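PDB 2XR1: cleavage and polyadenylation specificity factor 100 KD subunit, which probably terminates archaeal transcription as a zinc-dependent ribonuclease that cleaves nascent RNA where it leaves RNA polymerase. Local coordinates for residues T269-D282 against M450-Y464. Sequence-based numbering, arbitrary orientation.
Sequences TPPTRDLMVLLQLD and MIWEATAIHATHPEY
With CG of H461 set anti to its carbonyl carbon and CG of D274 placed likewise, the imidazole and the carboxylate meet between the two segments. H461 NE2 donates to D274 OD2 over 3.0 Å in a nearly straight bond (170°); the oxygen lies in the ring plane, whereas the N-H reaches it from above the carboxylate plane. The other oxygen, OD1, takes a weak hydrogen bond from R273 NE as part of a salt bridge, so the negative charge is probably shared between two partners. P271 wedges between two aromatic rings: its CG sits over a face of H461, 3.8 Å from the ring centroid, and over a face of Y464, 3.9 Å from that centroid, making a CH-pi contact with each. P270 CD adds a touch 3.5 Å from Y464 OH, a hydroxyl hydrogen-bonded to D312. Farther along, the L278 methyls spread over the start of 451-460: CD1 meets M450 CE and E453 CG, while CD2 packs on A454 and lies 4.0 Å from I457 CD1. L275 CD2 reaches the same I457 methyl from the neighbouring turn. M450 CG rests against the D282 carboxylate. The helices run antiparallel at 161°, their axes 10.3 Å apart, and join the metallo-beta-lactamase and beta-CASP parts of the nuclease, with the side chain of L275 about 10 Å from a bound zinc ion. Helix 146-157 touches D274 and L278, L305 of helix 299-306 touches R273 and V277, and helix 423-436 packs against A454 and T455; strands 266-268 and 445-448 lead into the paired helices.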
loop_
_atom_site.group_PDB
_atom_site.type_symbol
_atom_site.label_atom_id
_atom_site.label_comp_id
_atom_site.label_asym_id
_atom_site.label_seq_id
_atom_site.Cartn_x
_atom_site.Cartn_y
_atom_site.Cartn_z
ATOM N N THR B 269 10.745 -2.234 25.011
ATOM C CA THR B 269 10.979 -2.046 26.467
ATOM C C THR B 269 12.264 -2.731 26.838
ATOM O O THR B 269 12.742 -3.543 26.090
ATOM C CB THR B 269 9.832 -2.606 27.336
ATOM O OG1 THR B 269 9.633 -3.989 27.011
ATOM C CG2 THR B 269 8.545 -1.792 27.101
ATOM N N PRO B 270 12.854 -2.383 27.966
ATOM C CA PRO B 270 14.116 -3.088 28.349
ATOM C C PRO B 270 14.000 -4.606 28.492
ATOM O O PRO B 270 14.888 -5.329 28.058
ATOM C CB PRO B 270 14.499 -2.442 29.682
ATOM C CG PRO B 270 13.854 -1.090 29.642
ATOM C CD PRO B 270 12.631 -1.157 28.755
ATOM N N PRO B 271 12.939 -5.107 29.122
ATOM C CA PRO B 271 12.833 -6.550 29.214
ATOM C C PRO B 271 12.602 -7.210 27.851
ATOM O O PRO B 271 13.110 -8.306 27.599
ATOM C CB PRO B 271 11.622 -6.759 30.126
ATOM C CG PRO B 271 11.446 -5.466 30.804
ATOM C CD PRO B 271 11.863 -4.439 29.865
ATOM N N THR B 272 11.839 -6.573 26.986
ATOM C CA THR B 272 11.693 -7.075 25.653
ATOM C C THR B 272 13.054 -7.268 25.021
ATOM O O THR B 272 13.316 -8.251 24.356
ATOM C CB THR B 272 10.860 -6.097 24.784
ATOM O OG1 THR B 272 9.549 -6.027 25.325
ATOM C CG2 THR B 272 10.766 -6.537 23.360
ATOM N N ARG B 273 13.922 -6.298 25.203
ATOM C CA ARG B 273 15.205 -6.346 24.567
ATOM C C ARG B 273 15.900 -7.642 24.948
ATOM O O ARG B 273 16.361 -8.392 24.097
ATOM C CB ARG B 273 16.015 -5.171 25.054
ATOM C CG ARG B 273 17.083 -4.762 24.100
ATOM C CD ARG B 273 18.418 -5.146 24.555
ATOM N NE ARG B 273 18.811 -4.603 25.847
ATOM C CZ ARG B 273 19.668 -3.587 26.025
ATOM N NH1 ARG B 273 20.186 -2.899 24.988
ATOM N NH2 ARG B 273 20.012 -3.231 27.263
ATOM N N ASP B 274 15.940 -7.907 26.245
ATOM C CA ASP B 274 16.656 -9.082 26.749
ATOM C C ASP B 274 16.039 -10.405 26.278
ATOM O O ASP B 274 16.777 -11.339 25.890
ATOM C CB ASP B 274 16.702 -9.026 28.267
ATOM C CG ASP B 274 17.544 -7.849 28.795
ATOM O OD1 ASP B 274 18.310 -7.227 28.003
ATOM O OD2 ASP B 274 17.459 -7.561 30.023
ATOM N N LEU B 275 14.691 -10.471 26.277
ATOM C CA LEU B 275 13.977 -11.671 25.877
ATOM C C LEU B 275 14.162 -11.906 24.397
ATOM O O LEU B 275 14.431 -13.022 23.994
ATOM C CB LEU B 275 12.505 -11.581 26.239
ATOM C CG LEU B 275 12.230 -11.572 27.745
ATOM C CD1 LEU B 275 10.822 -11.049 28.130
ATOM C CD2 LEU B 275 12.547 -12.942 28.282
ATOM N N MET B 276 14.074 -10.847 23.605
ATOM C CA MET B 276 14.199 -10.918 22.166
ATOM C C MET B 276 15.539 -11.549 21.763
ATOM O O MET B 276 15.600 -12.401 20.871
ATOM C CB MET B 276 14.107 -9.510 21.587
ATOM C CG MET B 276 14.541 -9.387 20.125
ATOM S SD MET B 276 13.980 -7.789 19.432
ATOM C CE MET B 276 15.168 -6.643 20.159
ATOM N N VAL B 277 16.624 -11.121 22.404
ATOM C CA VAL B 277 17.925 -11.707 22.103
ATOM C C VAL B 277 17.934 -13.202 22.457
ATOM O O VAL B 277 18.420 -14.043 21.691
ATOM C CB VAL B 277 19.074 -10.938 22.832
ATOM C CG1 VAL B 277 20.371 -11.758 22.899
ATOM C CG2 VAL B 277 19.316 -9.605 22.109
ATOM N N LEU B 278 17.386 -13.519 23.620
ATOM C CA LEU B 278 17.338 -14.909 24.088
ATOM C C LEU B 278 16.571 -15.777 23.125
ATOM O O LEU B 278 17.066 -16.821 22.673
ATOM C CB LEU B 278 16.647 -14.988 25.443
ATOM C CG LEU B 278 16.626 -16.373 26.060
ATOM C CD1 LEU B 278 18.033 -16.794 26.366
ATOM C CD2 LEU B 278 15.779 -16.371 27.281
ATOM N N LEU B 279 15.354 -15.349 22.813
ATOM C CA LEU B 279 14.511 -16.141 21.939
ATOM C C LEU B 279 15.036 -16.209 20.519
ATOM O O LEU B 279 14.883 -17.220 19.884
ATOM C CB LEU B 279 13.086 -15.609 21.916
ATOM C CG LEU B 279 12.297 -15.682 23.214
ATOM C CD1 LEU B 279 10.929 -15.020 23.007
ATOM C CD2 LEU B 279 12.219 -17.129 23.718
ATOM N N GLN B 280 15.636 -15.146 20.019
ATOM C CA GLN B 280 16.162 -15.161 18.667
ATOM C C GLN B 280 17.327 -16.133 18.526
ATOM O O GLN B 280 17.328 -16.987 17.630
ATOM C CB GLN B 280 16.560 -13.756 18.228
ATOM C CG GLN B 280 15.365 -12.845 17.876
ATOM C CD GLN B 280 15.774 -11.432 17.503
ATOM O OE1 GLN B 280 16.941 -11.104 17.514
ATOM N NE2 GLN B 280 14.809 -10.594 17.156
ATOM N N LEU B 281 18.318 -16.026 19.405
ATOM C CA LEU B 281 19.481 -16.925 19.316
ATOM C C LEU B 281 19.018 -18.346 19.431
ATOM O O LEU B 281 19.567 -19.216 18.792
ATOM C CB LEU B 281 20.516 -16.662 20.420
ATOM C CG LEU B 281 21.268 -15.336 20.321
ATOM C CD1 LEU B 281 22.127 -15.059 21.542
ATOM C CD2 LEU B 281 22.126 -15.319 19.070
ATOM N N ASP B 282 18.010 -18.581 20.254
ATOM C CA ASP B 282 17.479 -19.915 20.421
ATOM C C ASP B 282 16.710 -20.378 19.197
ATOM O O ASP B 282 16.727 -21.541 18.859
ATOM C CB ASP B 282 16.566 -19.966 21.619
ATOM C CG ASP B 282 16.069 -21.367 21.904
ATOM O OD1 ASP B 282 16.900 -22.276 22.084
ATOM O OD2 ASP B 282 14.823 -21.556 21.938
ATOM N N MET B 450 14.918 -23.106 27.720
ATOM C CA MET B 450 15.077 -21.657 27.992
ATOM C C MET B 450 14.044 -21.014 28.931
ATOM O O MET B 450 14.112 -19.808 29.204
ATOM C CB MET B 450 15.197 -20.807 26.712
ATOM C CG MET B 450 16.186 -21.291 25.669
ATOM S SD MET B 450 17.869 -21.302 26.220
ATOM C CE MET B 450 18.524 -19.938 25.217
ATOM N N ILE B 451 13.134 -21.809 29.473
ATOM C CA ILE B 451 12.168 -21.290 30.424
ATOM C C ILE B 451 12.858 -20.653 31.598
ATOM O O ILE B 451 12.522 -19.530 31.995
ATOM C CB ILE B 451 11.229 -22.378 30.939
ATOM C CG1 ILE B 451 10.267 -22.779 29.827
ATOM C CG2 ILE B 451 10.449 -21.887 32.141
ATOM C CD1 ILE B 451 9.441 -23.948 30.202
ATOM N N TRP B 452 13.818 -21.375 32.158
ATOM C CA TRP B 452 14.505 -20.939 33.362
ATOM C C TRP B 452 15.313 -19.644 33.176
ATOM O O TRP B 452 15.236 -18.724 33.981
ATOM C CB TRP B 452 15.436 -22.044 33.820
ATOM C CG TRP B 452 16.152 -21.725 35.075
ATOM C CD1 TRP B 452 17.477 -21.598 35.237
ATOM C CD2 TRP B 452 15.551 -21.461 36.346
ATOM N NE1 TRP B 452 17.760 -21.299 36.536
ATOM C CE2 TRP B 452 16.592 -21.191 37.241
ATOM C CE3 TRP B 452 14.219 -21.415 36.806
ATOM C CZ2 TRP B 452 16.370 -20.897 38.595
ATOM C CZ3 TRP B 452 13.987 -21.117 38.143
ATOM C CH2 TRP B 452 15.069 -20.860 39.027
ATOM N N GLU B 453 16.118 -19.585 32.128
ATOM C CA GLU B 453 16.815 -18.355 31.768
ATOM C C GLU B 453 15.835 -17.200 31.515
ATOM O O GLU B 453 16.107 -16.046 31.904
ATOM C CB GLU B 453 17.689 -18.616 30.547
ATOM C CG GLU B 453 18.495 -17.425 30.022
ATOM C CD GLU B 453 19.343 -16.743 31.062
ATOM O OE1 GLU B 453 20.127 -17.444 31.785
ATOM O OE2 GLU B 453 19.222 -15.501 31.131
ATOM N N ALA B 454 14.684 -17.499 30.902
ATOM C CA ALA B 454 13.637 -16.473 30.688
ATOM C C ALA B 454 13.100 -15.963 32.012
ATOM O O ALA B 454 12.762 -14.792 32.152
ATOM C CB ALA B 454 12.532 -17.006 29.868
ATOM N N THR B 455 13.050 -16.847 32.992
ATOM C CA THR B 455 12.531 -16.507 34.299
ATOM C C THR B 455 13.533 -15.675 35.033
ATOM O O THR B 455 13.165 -14.720 35.680
ATOM C CB THR B 455 12.206 -17.790 35.110
ATOM O OG1 THR B 455 11.242 -18.586 34.378
ATOM C CG2 THR B 455 11.649 -17.420 36.465
ATOM N N ALA B 456 14.806 -16.046 34.965
ATOM C CA ALA B 456 15.883 -15.218 35.522
ATOM C C ALA B 456 15.714 -13.749 35.114
ATOM O O ALA B 456 15.772 -12.870 35.948
ATOM C CB ALA B 456 17.245 -15.748 35.078
ATOM N N ILE B 457 15.425 -13.504 33.842
ATOM C CA ILE B 457 15.296 -12.139 33.338
ATOM C C ILE B 457 14.227 -11.355 34.066
ATOM O O ILE B 457 14.388 -10.159 34.241
ATOM C CB ILE B 457 15.058 -12.121 31.817
ATOM C CG1 ILE B 457 16.344 -12.558 31.112
ATOM C CG2 ILE B 457 14.664 -10.727 31.363
ATOM C CD1 ILE B 457 16.162 -13.341 29.876
ATOM N N HIS B 458 13.133 -12.010 34.479
ATOM C CA HIS B 458 12.060 -11.330 35.254
ATOM C C HIS B 458 12.690 -10.671 36.501
ATOM O O HIS B 458 12.428 -9.504 36.830
ATOM C CB HIS B 458 10.943 -12.308 35.673
ATOM C CG HIS B 458 10.077 -12.778 34.542
ATOM N ND1 HIS B 458 10.588 -13.391 33.420
ATOM C CD2 HIS B 458 8.734 -12.738 34.367
ATOM C CE1 HIS B 458 9.597 -13.682 32.591
ATOM N NE2 HIS B 458 8.462 -13.310 33.149
ATOM N N ALA B 459 13.570 -11.412 37.162
ATOM C CA ALA B 459 14.186 -10.931 38.376
ATOM C C ALA B 459 14.957 -9.623 38.172
ATOM O O ALA B 459 15.162 -8.866 39.109
ATOM C CB ALA B 459 15.083 -12.006 38.968
ATOM N N THR B 460 15.395 -9.372 36.949
ATOM C CA THR B 460 16.187 -8.204 36.625
ATOM C C THR B 460 15.319 -7.012 36.292
ATOM O O THR B 460 15.822 -5.885 36.187
ATOM C CB THR B 460 17.062 -8.493 35.399
ATOM O OG1 THR B 460 18.243 -9.192 35.805
ATOM C CG2 THR B 460 17.454 -7.220 34.679
ATOM N N HIS B 461 14.020 -7.255 36.076
ATOM C CA HIS B 461 13.102 -6.198 35.768
ATOM C C HIS B 461 11.907 -6.200 36.711
ATOM O O HIS B 461 10.769 -6.380 36.304
ATOM C CB HIS B 461 12.674 -6.321 34.341
ATOM C CG HIS B 461 13.808 -6.227 33.376
ATOM N ND1 HIS B 461 14.328 -5.020 32.955
ATOM C CD2 HIS B 461 14.509 -7.184 32.728
ATOM C CE1 HIS B 461 15.301 -5.239 32.089
ATOM N NE2 HIS B 461 15.430 -6.544 31.932
ATOM N N PRO B 462 12.170 -5.934 37.994
ATOM C CA PRO B 462 11.095 -5.867 38.979
ATOM C C PRO B 462 9.988 -4.842 38.673
ATOM O O PRO B 462 8.825 -5.127 38.937
ATOM C CB PRO B 462 11.843 -5.512 40.272
ATOM C CG PRO B 462 13.158 -4.956 39.840
ATOM C CD PRO B 462 13.490 -5.626 38.579
ATOM N N GLU B 463 10.362 -3.669 38.150
ATOM C CA GLU B 463 9.417 -2.584 37.767
ATOM C C GLU B 463 8.404 -2.995 36.696
ATOM O O GLU B 463 7.435 -2.308 36.495
ATOM C CB GLU B 463 10.170 -1.379 37.197
ATOM C CG GLU B 463 10.368 -0.185 38.107
ATOM C CD GLU B 463 11.470 -0.383 39.061
ATOM O OE1 GLU B 463 11.495 -1.519 39.607
ATOM O OE2 GLU B 463 12.285 0.571 39.270
ATOM N N TYR B 464 8.639 -4.100 35.992
ATOM C CA TYR B 464 7.742 -4.543 34.937
ATOM C C TYR B 464 6.747 -5.588 35.407
ATOM O O TYR B 464 5.877 -6.008 34.643
ATOM C CB TYR B 464 8.537 -4.983 33.683
ATOM C CG TYR B 464 9.036 -3.757 32.966
ATOM C CD1 TYR B 464 8.248 -3.127 32.015
ATOM C CD2 TYR B 464 10.249 -3.158 33.314
ATOM C CE1 TYR B 464 8.656 -1.966 31.398
ATOM C CE2 TYR B 464 10.674 -1.980 32.699
ATOM C CZ TYR B 464 9.867 -1.391 31.737
ATOM O OH TYR B 464 10.219 -0.215 31.106
#